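Local coordinates for ribonucleoside-diphosphate reductase, alpha chain (Actinobacillus ureae ATCC 25976, PDB 6DQX), which probably catalyses the reduction of ribonucleoside diphosphates to deoxyribonucleotides, as the catalytic alpha subunit of a class Id ribonucleotide reductase, at residues F367-K372 with I506-Q511; L375-L380 with T410-A415; A510-Y515 with Q520-M525. One frame throughout, in Å; residues are numbered along the deposited sequence.

Interaction 1 (F367-K372 with I506-Q511); sequences FQAMQK and IQQAAQ
Gln511 sends CG opposite its backbone N (chi1 -179°) and stays extended beyond CG, which carries its amide across to Met370, whose own CG lies beside its backbone N and whose chain turns at the thioether. The bend brings Met370 CE back over the same amide, 3.6 Å from Gln511 OE1. Meanwhile Gln511 NE2 donates to the main-chain carbonyl Met370 O at 3.0 Å. That bond is far from straight, with an N-H...O angle of 136°, and the donor stands 50° out of the carbonyl plane instead of on a lone pair. Gln511 OE1 accepts from Asn373 ND2, also of helix 367-395, which supports the assignment of NE2 as the atom turned to Met370 O. One amide is thus gripped at both ends by the facing helix. One helical turn earlier, Gln508 approaches Ala369, its NE2 lying 3.9 Å from Ala369 CB in a plain van der Waals contact. The firm polar partner of Gln508 is Trp353, whose NE1 donates to OE1. The contact joins the start of helix 367-395 to the later part of helix 502-513, with helix 353-359 packed against Ala369 through Leu357 and helix 532-544 reaching Ile506 through Leu538 and Ala542.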
# COMPACT_ATOMS: atom_id res chain seq x y z
N PHE A 367 30.53 29.17 -28.72
CA PHE A 367 29.65 29.46 -29.83
C PHE A 367 29.58 28.30 -30.81
O PHE A 367 28.49 27.96 -31.29
CB PHE A 367 30.17 30.73 -30.52
CG PHE A 367 29.34 31.18 -31.68
CD1 PHE A 367 28.21 31.93 -31.47
CD2 PHE A 367 29.69 30.83 -32.97
CE1 PHE A 367 27.43 32.34 -32.54
CE2 PHE A 367 28.94 31.26 -34.05
CZ PHE A 367 27.81 32.03 -33.83
N GLN A 368 30.71 27.66 -31.12
CA GLN A 368 30.72 26.53 -32.05
C GLN A 368 29.89 25.34 -31.50
O GLN A 368 29.18 24.68 -32.27
CB GLN A 368 32.12 26.07 -32.40
CG GLN A 368 32.84 27.01 -33.35
CD GLN A 368 34.31 26.65 -33.56
OE1 GLN A 368 34.85 25.74 -32.91
NE2 GLN A 368 34.96 27.35 -34.49
N ALA A 369 29.97 25.11 -30.20
CA ALA A 369 29.09 24.09 -29.55
C ALA A 369 27.61 24.41 -29.77
O ALA A 369 26.83 23.53 -30.14
CB ALA A 369 29.37 24.00 -28.07
N MET A 370 27.24 25.68 -29.59
CA MET A 370 25.87 26.10 -29.82
C MET A 370 25.44 25.87 -31.26
O MET A 370 24.32 25.44 -31.51
CB MET A 370 25.66 27.54 -29.42
CG MET A 370 25.86 27.79 -27.94
SD MET A 370 25.21 29.37 -27.43
CE MET A 370 23.46 29.02 -27.35
N GLN A 371 26.34 26.13 -32.23
CA GLN A 371 26.01 25.81 -33.62
C GLN A 371 25.73 24.34 -33.86
O GLN A 371 24.78 23.99 -34.58
CB GLN A 371 27.14 26.24 -34.57
CG GLN A 371 27.36 27.73 -34.52
CD GLN A 371 28.45 28.14 -35.49
OE1 GLN A 371 29.55 27.58 -35.47
NE2 GLN A 371 28.12 29.08 -36.39
N LYS A 372 26.57 23.49 -33.30
CA LYS A 372 26.39 22.04 -33.42
C LYS A 372 25.12 21.55 -32.71
O LYS A 372 24.42 20.65 -33.21
CB LYS A 372 27.61 21.29 -32.87
CG LYS A 372 28.92 21.50 -33.66
CD LYS A 372 28.84 20.98 -35.07
CE LYS A 372 30.24 20.74 -35.63
NZ LYS A 372 30.12 20.43 -37.06
N ILE A 506 22.57 25.29 -18.92
CA ILE A 506 21.19 25.76 -18.98
C ILE A 506 20.85 26.38 -20.33
O ILE A 506 19.80 26.07 -20.93
CB ILE A 506 20.92 26.79 -17.84
CG1 ILE A 506 21.12 26.13 -16.46
CG2 ILE A 506 19.55 27.42 -17.94
CD1 ILE A 506 20.39 24.85 -16.25
N GLN A 507 21.76 27.23 -20.82
CA GLN A 507 21.54 27.85 -22.13
C GLN A 507 21.48 26.87 -23.29
O GLN A 507 20.58 26.98 -24.14
CB GLN A 507 22.58 28.95 -22.38
CG GLN A 507 22.32 30.14 -21.49
CD GLN A 507 23.35 31.24 -21.61
OE1 GLN A 507 24.45 31.04 -22.13
NE2 GLN A 507 23.02 32.39 -21.05
N GLN A 508 22.37 25.87 -23.31
CA GLN A 508 22.31 24.82 -24.31
C GLN A 508 21.02 24.01 -24.24
O GLN A 508 20.48 23.62 -25.28
CB GLN A 508 23.51 23.88 -24.22
CG GLN A 508 24.80 24.48 -24.75
CD GLN A 508 25.93 23.46 -24.82
OE1 GLN A 508 25.70 22.27 -24.73
NE2 GLN A 508 27.17 23.95 -24.91
N ALA A 509 20.56 23.74 -23.01
CA ALA A 509 19.28 23.03 -22.84
C ALA A 509 18.13 23.89 -23.37
O ALA A 509 17.25 23.39 -24.10
CB ALA A 509 19.06 22.63 -21.36
N ALA A 510 18.19 25.20 -23.10
CA ALA A 510 17.16 26.12 -23.57
C ALA A 510 17.14 26.18 -25.09
O ALA A 510 16.07 26.17 -25.70
CB ALA A 510 17.35 27.51 -22.99
N GLN A 511 18.34 26.20 -25.69
CA GLN A 511 18.47 26.28 -27.13
C GLN A 511 17.90 25.08 -27.85
O GLN A 511 17.17 25.25 -28.82
CB GLN A 511 19.93 26.50 -27.52
CG GLN A 511 20.16 26.62 -29.02
CD GLN A 511 21.62 26.49 -29.43
OE1 GLN A 511 22.45 25.89 -28.72
NE2 GLN A 511 21.96 27.07 -30.59

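Interaction 2 (L375-L380 with T410-A415)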
# COMPACT_ATOMS: atom_id res chain seq x y z
N LEU A 375 22.18 22.28 -34.93
CA LEU A 375 22.21 21.40 -36.10
C LEU A 375 21.74 19.99 -35.74
O LEU A 375 20.90 19.41 -36.40
CB LEU A 375 23.63 21.32 -36.66
CG LEU A 375 23.82 20.33 -37.81
CD1 LEU A 375 22.93 20.69 -39.00
CD2 LEU A 375 25.28 20.29 -38.18
N ILE A 376 22.34 19.44 -34.70
CA ILE A 376 22.03 18.06 -34.30
C ILE A 376 20.57 17.88 -33.93
O ILE A 376 19.88 16.97 -34.45
CB ILE A 376 22.96 17.62 -33.15
CG1 ILE A 376 24.36 17.38 -33.73
CG2 ILE A 376 22.43 16.36 -32.46
CD1 ILE A 376 25.43 17.06 -32.72
N PHE A 377 20.08 18.75 -33.06
CA PHE A 377 18.70 18.58 -32.56
C PHE A 377 17.64 18.95 -33.58
O PHE A 377 16.61 18.32 -33.63
CB PHE A 377 18.57 19.23 -31.21
CG PHE A 377 19.31 18.47 -30.17
CD1 PHE A 377 18.73 17.33 -29.58
CD2 PHE A 377 20.59 18.80 -29.82
CE1 PHE A 377 19.44 16.61 -28.65
CE2 PHE A 377 21.31 18.07 -28.93
CZ PHE A 377 20.71 16.98 -28.31
N LYS A 378 17.95 19.90 -34.48
CA LYS A 378 17.08 20.17 -35.61
C LYS A 378 16.97 18.95 -36.53
O LYS A 378 15.86 18.62 -37.02
CB LYS A 378 17.56 21.42 -36.39
CG LYS A 378 16.63 21.83 -37.54
CD LYS A 378 17.09 23.15 -38.17
CE LYS A 378 16.07 23.70 -39.15
NZ LYS A 378 16.17 23.02 -40.47
N THR A 379 18.10 18.33 -36.81
CA THR A 379 18.15 17.15 -37.67
C THR A 379 17.33 16.01 -37.06
O THR A 379 16.52 15.36 -37.74
CB THR A 379 19.59 16.68 -37.88
OG1 THR A 379 20.37 17.74 -38.48
CG2 THR A 379 19.66 15.47 -38.77
N LEU A 380 17.54 15.79 -35.78
CA LEU A 380 16.76 14.73 -35.08
C LEU A 380 15.26 14.99 -35.05
O LEU A 380 14.47 14.07 -35.29
CB LEU A 380 17.32 14.51 -33.68
CG LEU A 380 18.63 13.70 -33.70
CD1 LEU A 380 19.21 13.69 -32.29
CD2 LEU A 380 18.45 12.30 -34.26
N THR A 410 4.40 12.09 -29.13
CA THR A 410 5.72 12.64 -28.92
C THR A 410 6.77 11.67 -29.46
O THR A 410 6.54 10.46 -29.50
CB THR A 410 6.01 12.88 -27.40
OG1 THR A 410 6.03 11.61 -26.71
CG2 THR A 410 4.94 13.81 -26.83
N LEU A 411 7.91 12.21 -29.85
CA LEU A 411 9.02 11.47 -30.41
C LEU A 411 10.32 11.54 -29.61
O LEU A 411 11.08 10.56 -29.63
CB LEU A 411 9.31 11.97 -31.83
CG LEU A 411 8.41 11.44 -32.96
CD1 LEU A 411 8.42 9.90 -32.98
CD2 LEU A 411 7.00 11.97 -32.87
N MET A 412 10.60 12.65 -28.92
CA MET A 412 11.93 12.87 -28.33
C MET A 412 11.95 13.30 -26.88
O MET A 412 11.16 14.12 -26.46
CB MET A 412 12.73 13.90 -29.16
CG MET A 412 13.15 13.37 -30.52
SD MET A 412 14.00 14.61 -31.52
CE MET A 412 15.49 14.66 -30.52
N SER A 413 12.92 12.77 -26.15
CA SER A 413 13.13 13.14 -24.76
C SER A 413 14.57 12.82 -24.42
O SER A 413 15.10 11.80 -24.87
CB SER A 413 12.19 12.33 -23.84
OG SER A 413 12.48 10.95 -23.88
N ILE A 414 15.18 13.62 -23.56
CA ILE A 414 16.60 13.41 -23.26
C ILE A 414 16.78 12.87 -21.84
O ILE A 414 16.98 13.61 -20.88
CB ILE A 414 17.46 14.69 -23.51
CG1 ILE A 414 17.14 15.30 -24.87
CG2 ILE A 414 18.94 14.40 -23.32
CD1 ILE A 414 17.28 14.37 -26.05
N ALA A 415 16.68 11.55 -21.74
CA ALA A 415 16.89 10.85 -20.48
C ALA A 415 18.37 10.78 -20.04
O ALA A 415 19.29 10.95 -20.86
CB ALA A 415 16.34 9.45 -20.60
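On the helical side of this contact, where Phe377 and Leu380 face Met412 and Ile414, the polar atom with two grips is Leu375 O: Thr379 N reaches it at 3.0 Å and Thr379 OG1 at 2.7 Å. The two donors come from opposite faces of the carbonyl plane, the hydroxyl adding a side-chain bond to the ordinary helical one. The setting is the ten-stranded alpha/beta barrel of the reductase family. Helix 367-395 meets the irregular segment 410-415, which runs beside strand 347-351: Leu411 and Ser413 both make backbone hydrogen bonds with Leu348. The side chains that meet across the interface are apolar, and all four are buried. Met412 departs with CG opposite its carbonyl carbon (chi1 -70°), and a bend about its CG-SD bond carries the terminal methyl round to Leu380. There Met412 CE rests 3.7 Å from Leu380 CB, and the sulfur lies against the main-chain carbonyl of Leu380. The same methyl reaches the rim of the Phe377 ring, near the ring plane, with CE 4.3 Å from CD1. One ring face is instead taken by Ile376 CG2 from the preceding residue, 4.0 Å above the plane and displaced toward the rim. Val350 of strand 347-351 touches Phe377, Leu380 and Ile414, placing the strand against both partners. Ile414 completes the edge-on approach: its CD1 lies 4.1 Å from Phe377 CE1, also near the plane of the ring.

Interaction 3 (A510-Y515 with Q520-M525); sequences AQRQKY and QSINIM
Gln520 directs its CB toward Arg512 and Gln513 in the 510-515 segment, and its chain then advances extended beyond CG, which lies beside the backbone N (chi1 -54°). CG passes 3.7 Å from Gln513 OE1. The next atom, CD, comes 3.8 Å from Arg512 CG, so the amide sits against the aliphatic part of the arginine before its polar ends find partners. OE1 accepts from Arg512 NH1 at 3.0 Å, and the N-H...O angle of 170° makes this an almost straight bond. The acceptor lies in the guanidinium plane, at its edge, while the amide itself stands nearly at right angles to that plane. Arg512 CD packs 3.3 Å from the same OE1. The contact belongs to a short helix-to-strand connection in the reductase barrel: after the turn, the chain leads into strand 524-525, which pairs parallel with strand 549-554. At the other end of the amide, NE2 donates to Gln513 OE1 over 2.9 Å, again nearly straight at 168°. The acceptor Gln513 OE1 lies in the plane of the Gln520 amide, but NE2 stands well above the carbonyl plane of Gln513, so the two amides meet inclined to one another. NE2 also gives a hydrogen bond to Ala509 O in the last turns of the helix, so in this buried amide OE1 has one partner and NE2 two. Ile522 CD1 approaches the guanidinium edge at 4.3 Å from Arg512 NH1. Arg512 NE donates to Asn373 OD1, and the guanidinium makes a cation-pi contact with Trp353; both help fix its position. Gln513 NE2 bonds to Gln518 O in the connecting turn.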
# COMPACT_ATOMS: atom_id res chain seq x y z
N ALA A 510 18.19 25.20 -23.10
CA ALA A 510 17.16 26.12 -23.57
C ALA A 510 17.14 26.18 -25.09
O ALA A 510 16.07 26.17 -25.70
CB ALA A 510 17.35 27.51 -22.99
N GLN A 511 18.34 26.20 -25.69
CA GLN A 511 18.47 26.28 -27.13
C GLN A 511 17.90 25.08 -27.85
O GLN A 511 17.17 25.25 -28.82
CB GLN A 511 19.93 26.50 -27.52
CG GLN A 511 20.16 26.62 -29.02
CD GLN A 511 21.62 26.49 -29.43
OE1 GLN A 511 22.45 25.89 -28.72
NE2 GLN A 511 21.96 27.07 -30.59
N ARG A 512 18.23 23.86 -27.38
CA ARG A 512 17.74 22.66 -28.04
C ARG A 512 16.27 22.31 -27.71
O ARG A 512 15.65 21.56 -28.46
CB ARG A 512 18.67 21.47 -27.79
CG ARG A 512 18.61 20.86 -26.38
CD ARG A 512 19.51 19.63 -26.27
NE ARG A 512 20.91 19.97 -26.12
CZ ARG A 512 21.54 20.21 -24.98
NH1 ARG A 512 20.94 20.17 -23.79
NH2 ARG A 512 22.82 20.50 -25.00
N GLN A 513 15.71 22.90 -26.65
CA GLN A 513 14.34 22.59 -26.24
C GLN A 513 13.31 22.82 -27.34
O GLN A 513 12.33 22.07 -27.40
CB GLN A 513 13.94 23.33 -24.98
CG GLN A 513 12.62 22.87 -24.34
CD GLN A 513 12.61 21.38 -24.02
OE1 GLN A 513 13.31 20.92 -23.13
NE2 GLN A 513 11.81 20.61 -24.78
N LYS A 514 13.53 23.80 -28.22
CA LYS A 514 12.56 24.02 -29.30
C LYS A 514 12.42 22.85 -30.26
O LYS A 514 11.40 22.72 -30.95
CB LYS A 514 12.85 25.32 -30.08
CG LYS A 514 14.06 25.25 -31.00
CD LYS A 514 14.30 26.60 -31.69
CE LYS A 514 14.92 27.60 -30.74
NZ LYS A 514 16.32 27.27 -30.36
N TYR A 515 13.44 21.98 -30.30
CA TYR A 515 13.42 20.80 -31.15
C TYR A 515 13.00 19.50 -30.47
O TYR A 515 13.05 18.44 -31.09
CB TYR A 515 14.82 20.58 -31.70
CG TYR A 515 15.33 21.76 -32.47
CD1 TYR A 515 14.67 22.16 -33.61
CD2 TYR A 515 16.44 22.47 -32.05
CE1 TYR A 515 15.12 23.27 -34.34
CE2 TYR A 515 16.89 23.59 -32.77
CZ TYR A 515 16.24 23.95 -33.92
OH TYR A 515 16.67 25.05 -34.65
N GLN A 520 14.06 17.27 -20.92
CA GLN A 520 15.44 16.94 -20.81
C GLN A 520 15.86 16.83 -19.34
O GLN A 520 15.55 17.71 -18.56
CB GLN A 520 16.33 18.06 -21.44
CG GLN A 520 16.01 18.43 -22.87
CD GLN A 520 16.86 19.61 -23.29
OE1 GLN A 520 18.10 19.52 -23.29
NE2 GLN A 520 16.22 20.75 -23.57
N SER A 521 16.54 15.73 -18.99
CA SER A 521 17.08 15.57 -17.62
C SER A 521 18.36 16.34 -17.49
O SER A 521 19.38 15.92 -18.03
CB SER A 521 17.34 14.09 -17.30
OG SER A 521 16.18 13.35 -17.59
N ILE A 522 18.28 17.47 -16.82
CA ILE A 522 19.38 18.38 -16.74
C ILE A 522 19.85 18.48 -15.29
O ILE A 522 19.16 19.04 -14.43
CB ILE A 522 19.00 19.76 -17.30
CG1 ILE A 522 18.62 19.62 -18.78
CG2 ILE A 522 20.10 20.79 -17.02
CD1 ILE A 522 19.76 19.26 -19.74
N ASN A 523 21.05 17.96 -15.10
CA ASN A 523 21.81 18.10 -13.84
C ASN A 523 22.72 19.32 -13.92
O ASN A 523 23.16 19.71 -14.99
CB ASN A 523 22.66 16.85 -13.60
CG ASN A 523 21.83 15.61 -13.32
OD1 ASN A 523 20.84 15.68 -12.60
ND2 ASN A 523 22.23 14.46 -13.89
N ILE A 524 23.03 19.90 -12.76
CA ILE A 524 24.06 20.93 -12.68
C ILE A 524 24.97 20.56 -11.51
O ILE A 524 24.59 19.75 -10.65
CB ILE A 524 23.50 22.36 -12.49
CG1 ILE A 524 22.68 22.49 -11.21
CG2 ILE A 524 22.64 22.77 -13.68
CD1 ILE A 524 22.33 23.93 -10.87
N MET A 525 26.16 21.15 -11.50
CA MET A 525 27.15 20.89 -10.48
C MET A 525 27.64 22.22 -9.96
O MET A 525 28.10 23.07 -10.74
CB MET A 525 28.30 20.08 -11.06
CG MET A 525 29.19 19.47 -9.98
SD MET A 525 30.45 18.40 -10.69
CE MET A 525 29.59 16.83 -10.82

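In the fold
Along the chain, helix 367-395 opens interaction 1 with residues 367-372 and, after two intervening residues, interaction 2 with residues 375-380. Interaction 2 closes first, at 410-415, and so is nested within the longer loop that interaction 1 closes at 506-511 on helix 502-513. Interaction 3 begins where interaction 1 ends, sharing Ala510 and Gln511, and closes a short loop at 520-525. The two later segments of interactions 2 and 3 also meet, through a probable hydrogen bond from Ser521 N to Ile414 O. Together the contacts tie helix 367-395 to helix 502-513, to the segment beside strand 347-351, and to the segment that leads into strand 524-525.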